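Local coordinates for protein acyl-CoA dehydrogenase (Bacillus anthracis, PDB 3OWA) that probably catalyses the FAD-dependent alpha,beta-dehydrogenation of an acyl-CoA thioester, at residues Phe297-Pro300 with Ile301-Pro305; Asp46-Val49 with Asn50-Pro54; Thr574-Val578 with Ile579-Arg583. One frame throughout, in Å; residues are numbered along the deposited sequence.

Overall arrangement
Along the chain contact 2 comes first, then contact 1, then contact 3. Contact 2 is a turn near the end of helix 35-52, in the N-terminal helical domain. It lies apart: its centre is about 33 Å from that of contact 1 and about 40 Å from that of contact 3. Contact 1 joins the short strand 299-300 to the start of helix 305-336 and lines the adenine end of the FAD pocket. Contact 3 runs from the loop after helix 557-571 into the first turn of helix 578-592. Contacts 1 and 3 have centres about 21 Å apart and meet through Pro305 and Arg583. Both touch the second subunit, so FAD binding and dimer contact are close neighbours.

Contact 1: Phe297-Pro300 with Ile301-Pro305; sequences FKQP and IARFP. With FAD (flavin-adenine dinucleotide), chain J.
Arg303 N gives its hydrogen to Pro300 O at 2.8 Å. The bond is nearly straight at nitrogen (168°), but the donor stands above the carbonyl plane. It helps close the short 3-10 segment 301-303, which lies between strand 299-300 and helix 305-336. Phe304 N follows with a bond to Ile301 O at 3.0 Å. Phe304 then sits at the N-cap position of the helix.

The turn presents the Phe304 ring to FAD. One face lies under the adenine, with Phe304 CD1 3.5 Å from FAD C6A, and the overlap is offset toward the rim. Gln299 meets the same ring at its edge: Gln299 NE2 is 3.5 Å from Phe304 CE2, and the amide plane is turned 68° from the ring. Gln299 CG sits between the backbone N and the carbonyl carbon (chi1 53°), and the chain bends at chi2. This curls the amide back, where NE2 also makes a weak bond to Phe297 O. Phe297 brings its ring edge to the base, with Phe297 CE1 3.5 Å from FAD N7A. Ile301 CD1 approaches the ribose, 3.8 Å from FAD O4B.

Ile301 and Ala302 pack on Ala291 of helix 257-293. Asp161 of the second subunit accepts from Phe297 N, and Ser160 and Thr154 of that subunit bond to FAD. The protein therefore grips the adenosine end here through an aromatic face, an aromatic edge and an aliphatic tip. Since the cofactor bridges two subunits, its binding is probably coupled to dimer formation.

Contact 2: Asp46-Val49 with Asn50-Pro54; sequences DFIV and NEVLP
Phe47 O receives two backbone hydrogens from the next turn. Glu51 N is the stronger donor, 2.8 Å from Phe47 O. Val52 N adds a weak bond to the same oxygen. Ile48 O is also shared: Leu53 N lies 2.9 Å from Ile48 O, almost in line with the C=O bond (175°), while Val52 N is again a weak donor. Val52 N thus divides its hydrogen between two carbonyls. One residue earlier, Asn50 N bonds to Asp46 O at 2.8 Å in the ordinary helical way. Asn50 CB and CG fold over that oxygen too, but Asn50 ND2 makes no hydrogen bond to it because the angle is poor. Asp46 OD2 is satisfied by a salt bridge to Lys42, one turn back.

The switch from i+4 to i+5 bonding is a pi-type widening of helix 35-52, in the N-terminal helical domain of the acyl-CoA dehydrogenase fold. Pro54 has no N-H to give, and its CD sits 3.5 Å from Val49 O.

Side chains fill in around these bonds. Phe47 CG is anti to the backbone N (chi1 172°), which sends the ring toward the C-terminal end of the helix, to Glu51 and Val52. Phe47 CE1 meets Val52 CG2 at 3.5 Å, and Phe47 CD2 meets Glu51 CG at 3.8 Å, both obliquely to the ring. The Glu51 chain bends at chi2, and its carboxylate comes close to that of Glu73, so one of the two may have a raised pKa. Ile48 CG2 reaches Leu53 CD2 at 4.3 Å. Phe47 and Ile48 also pack on Phe105 of helix 95-105, and Phe47 touches Ala74 of helix 64-76. Arg107 lies against Ile48, Val49 and Leu53.

Contact 3: Thr574-Val578 with Ile579-Arg583; sequences TPLNV and IPKKR
Lys582 N and Val578 O form the firm bond of this turn, 2.8 Å long and close to straight at the carbonyl (164°). This is the buried side of the contact. Val578 and Lys582 lie side by side and point the same way, with Val578 CG2 3.9 Å from Lys582 CE. Lys582 is extended beyond CG, and Lys582 CG comes close to Val578 O, at 3.4 Å. That carries its ammonium inward to a salt bridge with Glu538 and a hydrogen bond to Asn313. These partners probably keep the buried amine charged. Lys582 also packs on Val534 of helix 526-554.

Pro580 is itself exposed, yet it packs closely on Asn577. The two side chains cross at about a right angle, with Pro580 CD 3.2 Å from Asn577 OD1. The loose part is at Leu576, where Leu576 CD1 only grazes Lys581 CE at 4.5 Å. Lys581 leads away to a salt bridge with Glu533. Arg583 forms a salt bridge with Glu491 of the second subunit. Ile552 of that subunit packs on Asn577.

Asn577 CG is anti to the backbone N (chi1 179°), which carries the amide over to the first turn. Asn577 OD1 accepts from Ile579 N at 3.4 Å, a weak capping bond. This is an asparagine N-cap at the start of helix 578-592, with a proline in the first turn, where its missing N-H costs no helical bond.

Contact 1: Phe297-Pro300 with Ile301-Pro305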
loop_
_atom_site.group_PDB
_atom_site.type_symbol
_atom_site.label_atom_id
_atom_site.label_comp_id
_atom_site.label_asym_id
_atom_site.label_seq_id
_atom_site.Cartn_x
_atom_site.Cartn_y
_atom_site.Cartn_z
ATOM N N PHE A 297 0.626 26.128 8.028
ATOM C CA PHE A 297 1.052 26.679 9.346
ATOM C C PHE A 297 2.255 27.597 9.136
ATOM O O PHE A 297 3.186 27.607 9.925
ATOM C CB PHE A 297 1.324 25.545 10.349
ATOM C CG PHE A 297 0.167 24.572 10.481
ATOM C CD1 PHE A 297 0.183 23.345 9.816
ATOM C CD2 PHE A 297 -0.967 24.917 11.238
ATOM C CE1 PHE A 297 -0.912 22.449 9.928
ATOM C CE2 PHE A 297 -2.058 24.038 11.370
ATOM C CZ PHE A 297 -2.041 22.812 10.708
ATOM N N LYS A 298 2.204 28.345 8.038
ATOM C CA LYS A 298 3.202 29.355 7.651
ATOM C C LYS A 298 4.669 28.889 7.557
ATOM O O LYS A 298 5.600 29.670 7.767
ATOM C CB LYS A 298 3.062 30.589 8.537
ATOM C CG LYS A 298 1.635 31.082 8.658
ATOM C CD LYS A 298 1.415 31.568 10.085
ATOM C CE LYS A 298 0.311 32.604 10.192
ATOM N NZ LYS A 298 0.239 33.133 11.602
ATOM N N GLN A 299 4.877 27.617 7.234
ATOM C CA GLN A 299 6.209 27.145 6.854
ATOM C C GLN A 299 6.111 26.021 5.811
ATOM O O GLN A 299 5.072 25.366 5.704
ATOM C CB GLN A 299 6.984 26.651 8.071
ATOM C CG GLN A 299 6.255 25.609 8.924
ATOM C CD GLN A 299 6.582 25.768 10.410
ATOM O OE1 GLN A 299 7.755 25.895 10.780
ATOM N NE2 GLN A 299 5.542 25.776 11.266
ATOM N N PRO A 300 7.202 25.799 5.060
ATOM C CA PRO A 300 7.252 24.642 4.157
ATOM C C PRO A 300 7.042 23.359 4.958
ATOM O O PRO A 300 7.586 23.214 6.056
ATOM C CB PRO A 300 8.668 24.721 3.569
ATOM C CG PRO A 300 9.046 26.223 3.679
ATOM C CD PRO A 300 8.411 26.657 4.961
ATOM N N ILE A 301 6.227 22.441 4.436
ATOM C CA ILE A 301 5.935 21.225 5.194
ATOM C C ILE A 301 7.203 20.427 5.283
ATOM O O ILE A 301 7.314 19.493 6.087
ATOM C CB ILE A 301 4.794 20.363 4.553
ATOM C CG1 ILE A 301 5.179 19.911 3.125
ATOM C CG2 ILE A 301 3.486 21.172 4.542
ATOM C CD1 ILE A 301 4.104 18.984 2.474
ATOM N N ALA A 302 8.176 20.817 4.465
ATOM C CA ALA A 302 9.527 20.280 4.580
ATOM C C ALA A 302 10.115 20.461 6.023
ATOM O O ALA A 302 10.998 19.698 6.436
ATOM C CB ALA A 302 10.461 20.951 3.542
ATOM N N ARG A 303 9.624 21.455 6.761
ATOM C CA ARG A 303 10.137 21.739 8.121
ATOM C C ARG A 303 9.556 20.773 9.155
ATOM O O ARG A 303 10.016 20.719 10.282
ATOM C CB ARG A 303 9.846 23.185 8.538
ATOM C CG ARG A 303 10.521 24.246 7.667
ATOM C CD ARG A 303 12.029 24.443 7.975
ATOM N NE ARG A 303 12.851 23.331 7.486
ATOM C CZ ARG A 303 13.206 23.131 6.216
ATOM N NH1 ARG A 303 12.819 23.977 5.268
ATOM N NH2 ARG A 303 13.937 22.063 5.889
ATOM N N PHE A 304 8.539 20.008 8.765
ATOM C CA PHE A 304 7.926 19.068 9.712
ATOM C C PHE A 304 8.658 17.726 9.803
ATOM O O PHE A 304 8.873 17.069 8.794
ATOM C CB PHE A 304 6.420 18.892 9.501
ATOM C CG PHE A 304 5.649 20.189 9.409
ATOM C CD1 PHE A 304 4.674 20.356 8.441
ATOM C CD2 PHE A 304 5.884 21.238 10.310
ATOM C CE1 PHE A 304 3.941 21.549 8.349
ATOM C CE2 PHE A 304 5.165 22.431 10.224
ATOM C CZ PHE A 304 4.199 22.590 9.227
ATOM N N PRO A 305 9.076 17.343 11.032
ATOM C CA PRO A 305 9.768 16.081 11.204
ATOM C C PRO A 305 9.055 14.881 10.598
ATOM O O PRO A 305 9.726 14.000 10.090
ATOM C CB PRO A 305 9.889 15.957 12.729
ATOM C CG PRO A 305 10.047 17.413 13.180
ATOM C CD PRO A 305 9.107 18.169 12.263
HETATM P PA FAD J . -1.823 19.456 3.303
HETATM O O1A FAD J . -0.965 20.364 2.438
HETATM O O2A FAD J . -2.545 20.160 4.390
HETATM O O5B FAD J . -0.864 18.310 3.842
HETATM C C5B FAD J . 0.206 17.845 3.070
HETATM C C4B FAD J . 1.014 16.850 3.872
HETATM O O4B FAD J . 1.638 17.526 4.958
HETATM C C3B FAD J . 0.140 15.738 4.462
HETATM O O3B FAD J . 0.906 14.567 4.524
HETATM C C2B FAD J . -0.057 16.225 5.894
HETATM O O2B FAD J . -0.298 15.173 6.786
HETATM C C1B FAD J . 1.282 16.908 6.179
HETATM N N9A FAD J . 1.177 17.924 7.252
HETATM C C8A FAD J . 0.454 19.099 7.245
HETATM N N7A FAD J . 0.656 19.755 8.422
HETATM C C5A FAD J . 1.510 19.013 9.164
HETATM C C6A FAD J . 2.051 19.174 10.439
HETATM N N6A FAD J . 1.641 20.166 11.242
HETATM N N1A FAD J . 2.910 18.207 10.919
HETATM C C2A FAD J . 3.225 17.089 10.168
HETATM N N3A FAD J . 2.690 16.948 8.904
HETATM C C4A FAD J . 1.841 17.867 8.425
HETATM N N1 FAD J . -12.778 19.642 2.380
HETATM C C2 FAD J . -13.949 20.187 2.815
HETATM O O2 FAD J . -13.898 21.068 3.671
HETATM N N3 FAD J . -15.165 19.772 2.290
HETATM C C4 FAD J . -15.231 18.793 1.326
HETATM O O4 FAD J . -16.332 18.444 0.882
HETATM C C4X FAD J . -14.043 18.219 0.896
HETATM N N5 FAD J . -14.058 17.226 -0.070
HETATM C C5X FAD J . -12.876 16.702 -0.545
HETATM C C6 FAD J . -12.903 15.762 -1.580
HETATM C C7 FAD J . -11.698 15.254 -2.056
HETATM C C7M FAD J . -11.701 14.209 -3.150
HETATM C C8 FAD J . -10.496 15.713 -1.513
HETATM C C8M FAD J . -9.165 15.204 -1.973
HETATM C C9 FAD J . -10.469 16.642 -0.477
HETATM C C9A FAD J . -11.659 17.164 -0.006
HETATM N N10 FAD J . -11.639 18.099 1.021
HETATM C C10 FAD J . -12.819 18.655 1.432
HETATM C "C1'" FAD J . -10.347 18.601 1.606
HETATM C "C2'" FAD J . -9.529 17.422 2.190
HETATM O "O2'" FAD J . -10.120 16.697 3.286
HETATM C "C3'" FAD J . -8.079 17.887 2.414
HETATM O "O3'" FAD J . -7.255 17.351 1.403
HETATM C "C4'" FAD J . -7.577 17.459 3.760
HETATM O "O4'" FAD J . -8.453 18.007 4.730
HETATM C "C5'" FAD J . -5.833 17.865 3.698
HETATM O "O5'" FAD J . -5.392 19.029 3.132
HETATM P P FAD J . -4.309 19.200 1.938
HETATM O O1P FAD J . -4.755 18.202 0.889
HETATM O O2P FAD J . -4.170 20.556 1.370
HETATM O O3P FAD J . -2.921 18.635 2.454
#

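Contact 2: Asp46-Val49 with Asn50-Pro54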
loop_
_atom_site.group_PDB
_atom_site.type_symbol
_atom_site.label_atom_id
_atom_site.label_comp_id
_atom_site.label_asym_id
_atom_site.label_seq_id
_atom_site.Cartn_x
_atom_site.Cartn_y
_atom_site.Cartn_z
ATOM N N ASP A 46 17.308 12.495 -21.777
ATOM C CA ASP A 46 16.963 13.603 -22.667
ATOM C C ASP A 46 15.868 13.216 -23.662
ATOM O O ASP A 46 14.926 13.984 -23.887
ATOM C CB ASP A 46 18.184 14.040 -23.451
ATOM C CG ASP A 46 19.227 14.762 -22.580
ATOM O OD1 ASP A 46 18.891 15.205 -21.453
ATOM O OD2 ASP A 46 20.377 14.897 -23.043
ATOM N N PHE A 47 16.005 12.043 -24.272
ATOM C CA PHE A 47 14.938 11.512 -25.120
ATOM C C PHE A 47 13.590 11.513 -24.372
ATOM O O PHE A 47 12.635 12.116 -24.840
ATOM C CB PHE A 47 15.253 10.103 -25.650
ATOM C CG PHE A 47 14.086 9.465 -26.368
ATOM C CD1 PHE A 47 13.394 8.414 -25.796
ATOM C CD2 PHE A 47 13.653 9.958 -27.599
ATOM C CE1 PHE A 47 12.290 7.833 -26.456
ATOM C CE2 PHE A 47 12.553 9.373 -28.276
ATOM C CZ PHE A 47 11.885 8.326 -27.693
ATOM N N ILE A 48 13.538 10.869 -23.206
ATOM C CA ILE A 48 12.302 10.752 -22.420
ATOM C C ILE A 48 11.712 12.137 -22.035
ATOM O O ILE A 48 10.532 12.430 -22.297
ATOM C CB ILE A 48 12.460 9.792 -21.187
ATOM C CG1 ILE A 48 12.165 8.345 -21.596
ATOM C CG2 ILE A 48 11.372 10.073 -20.163
ATOM C CD1 ILE A 48 13.217 7.689 -22.374
ATOM N N VAL A 49 12.561 13.028 -21.523
ATOM C CA VAL A 49 12.125 14.331 -21.060
ATOM C C VAL A 49 11.743 15.245 -22.231
ATOM O O VAL A 49 10.696 15.892 -22.202
ATOM C CB VAL A 49 13.227 14.993 -20.153
ATOM C CG1 VAL A 49 12.960 16.480 -19.921
ATOM C CG2 VAL A 49 13.351 14.284 -18.831
ATOM N N ASN A 50 12.622 15.357 -23.226
ATOM C CA ASN A 50 12.364 16.201 -24.378
ATOM C C ASN A 50 11.278 15.674 -25.338
ATOM O O ASN A 50 10.484 16.462 -25.821
ATOM C CB ASN A 50 13.659 16.495 -25.143
ATOM C CG ASN A 50 14.671 17.250 -24.293
ATOM O OD1 ASN A 50 14.304 17.918 -23.332
ATOM N ND2 ASN A 50 15.944 17.168 -24.660
ATOM N N GLU A 51 11.237 14.369 -25.614
ATOM C CA GLU A 51 10.338 13.844 -26.682
ATOM C C GLU A 51 9.103 13.144 -26.167
ATOM O O GLU A 51 8.026 13.294 -26.723
ATOM C CB GLU A 51 11.096 12.901 -27.626
ATOM C CG GLU A 51 12.433 13.487 -28.129
ATOM C CD GLU A 51 12.224 14.662 -29.058
ATOM O OE1 GLU A 51 11.469 14.505 -30.031
ATOM O OE2 GLU A 51 12.836 15.735 -28.854
ATOM N N VAL A 52 9.258 12.355 -25.122
ATOM C CA VAL A 52 8.162 11.506 -24.661
ATOM C C VAL A 52 7.172 12.219 -23.749
ATOM O O VAL A 52 5.933 12.076 -23.919
ATOM C CB VAL A 52 8.694 10.231 -23.976
ATOM C CG1 VAL A 52 7.531 9.366 -23.429
ATOM C CG2 VAL A 52 9.492 9.421 -24.971
ATOM N N LEU A 53 7.686 12.933 -22.749
ATOM C CA LEU A 53 6.810 13.534 -21.740
ATOM C C LEU A 53 5.781 14.524 -22.274
ATOM O O LEU A 53 4.636 14.547 -21.778
ATOM C CB LEU A 53 7.577 14.120 -20.553
ATOM C CG LEU A 53 8.411 13.133 -19.744
ATOM C CD1 LEU A 53 9.035 13.878 -18.512
ATOM C CD2 LEU A 53 7.600 11.862 -19.300
ATOM N N PRO A 54 6.159 15.335 -23.269
ATOM C CA PRO A 54 5.177 16.232 -23.830
ATOM C C PRO A 54 3.990 15.475 -24.464
ATOM O O PRO A 54 2.972 16.091 -24.677
ATOM C CB PRO A 54 5.949 16.940 -24.941
ATOM C CG PRO A 54 7.390 16.997 -24.407
ATOM C CD PRO A 54 7.527 15.618 -23.743
#

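Contact 3: Thr574-Val578 with Ile579-Arg583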
loop_
_atom_site.group_PDB
_atom_site.type_symbol
_atom_site.label_atom_id
_atom_site.label_comp_id
_atom_site.label_asym_id
_atom_site.label_seq_id
_atom_site.Cartn_x
_atom_site.Cartn_y
_atom_site.Cartn_z
ATOM N N THR A 574 23.859 -3.239 20.306
ATOM C CA THR A 574 23.443 -1.943 20.821
ATOM C C THR A 574 22.710 -1.190 19.732
ATOM O O THR A 574 23.329 -0.707 18.804
ATOM C CB THR A 574 24.620 -1.081 21.301
ATOM O OG1 THR A 574 25.267 -1.735 22.396
ATOM C CG2 THR A 574 24.115 0.299 21.768
ATOM N N PRO A 575 21.385 -1.060 19.867
ATOM C CA PRO A 575 20.601 -0.401 18.843
ATOM C C PRO A 575 20.984 1.078 18.714
ATOM O O PRO A 575 21.477 1.670 19.666
ATOM C CB PRO A 575 19.164 -0.570 19.349
ATOM C CG PRO A 575 19.306 -0.630 20.826
ATOM C CD PRO A 575 20.575 -1.409 21.043
ATOM N N LEU A 576 20.801 1.633 17.518
ATOM C CA LEU A 576 21.045 3.045 17.239
ATOM C C LEU A 576 19.790 3.852 17.429
ATOM O O LEU A 576 18.684 3.309 17.389
ATOM C CB LEU A 576 21.477 3.226 15.793
ATOM C CG LEU A 576 22.664 2.411 15.287
ATOM C CD1 LEU A 576 22.723 2.544 13.762
ATOM C CD2 LEU A 576 23.973 2.871 15.961
ATOM N N ASN A 577 19.973 5.151 17.634
ATOM C CA ASN A 577 18.888 6.129 17.602
ATOM C C ASN A 577 18.742 6.675 16.175
ATOM O O ASN A 577 19.547 7.488 15.723
ATOM C CB ASN A 577 19.178 7.265 18.607
ATOM C CG ASN A 577 18.112 8.340 18.608
ATOM O OD1 ASN A 577 17.012 8.162 18.062
ATOM N ND2 ASN A 577 18.436 9.481 19.224
ATOM N N VAL A 578 17.708 6.215 15.466
ATOM C CA VAL A 578 17.623 6.516 14.032
ATOM C C VAL A 578 16.906 7.847 13.764
ATOM O O VAL A 578 16.973 8.389 12.644
ATOM C CB VAL A 578 16.953 5.367 13.223
ATOM C CG1 VAL A 578 17.810 4.101 13.282
ATOM C CG2 VAL A 578 15.534 5.115 13.701
ATOM N N ILE A 579 16.250 8.375 14.797
ATOM C CA ILE A 579 15.404 9.537 14.620
ATOM C C ILE A 579 16.227 10.744 14.142
ATOM O O ILE A 579 15.893 11.319 13.090
ATOM C CB ILE A 579 14.430 9.783 15.820
ATOM C CG1 ILE A 579 13.336 8.700 15.832
ATOM C CG2 ILE A 579 13.786 11.145 15.722
ATOM C CD1 ILE A 579 12.462 8.682 17.099
ATOM N N PRO A 580 17.341 11.087 14.844
ATOM C CA PRO A 580 18.182 12.177 14.325
ATOM C C PRO A 580 18.889 11.842 12.994
ATOM O O PRO A 580 19.191 12.747 12.202
ATOM C CB PRO A 580 19.234 12.406 15.444
ATOM C CG PRO A 580 18.654 11.788 16.663
ATOM C CD PRO A 580 17.779 10.643 16.184
ATOM N N LYS A 581 19.191 10.565 12.769
ATOM C CA LYS A 581 19.780 10.151 11.515
ATOM C C LYS A 581 18.830 10.366 10.332
ATOM O O LYS A 581 19.259 10.769 9.245
ATOM C CB LYS A 581 20.247 8.695 11.602
ATOM C CG LYS A 581 21.354 8.492 12.647
ATOM C CD LYS A 581 21.920 7.091 12.656
ATOM C CE LYS A 581 23.166 6.985 13.565
ATOM N NZ LYS A 581 24.275 7.903 13.112
ATOM N N LYS A 582 17.538 10.105 10.547
ATOM C CA LYS A 582 16.555 10.271 9.470
ATOM C C LYS A 582 16.391 11.755 9.190
ATOM O O LYS A 582 16.213 12.151 8.055
ATOM C CB LYS A 582 15.220 9.595 9.806
ATOM C CG LYS A 582 15.293 8.085 9.717
ATOM C CD LYS A 582 13.987 7.417 10.125
ATOM C CE LYS A 582 14.150 5.899 10.102
ATOM N NZ LYS A 582 12.864 5.157 10.216
ATOM N N ARG A 583 16.495 12.585 10.227
ATOM C CA ARG A 583 16.414 14.035 10.031
ATOM C C ARG A 583 17.615 14.513 9.255
ATOM O O ARG A 583 17.513 15.418 8.433
ATOM C CB ARG A 583 16.334 14.792 11.364
ATOM C CG ARG A 583 15.047 14.490 12.139
ATOM C CD ARG A 583 15.028 15.271 13.446
ATOM N NE ARG A 583 13.742 15.157 14.149
ATOM C CZ ARG A 583 13.400 15.978 15.146
ATOM N NH1 ARG A 583 14.235 16.963 15.501
ATOM N NH2 ARG A 583 12.226 15.847 15.760
#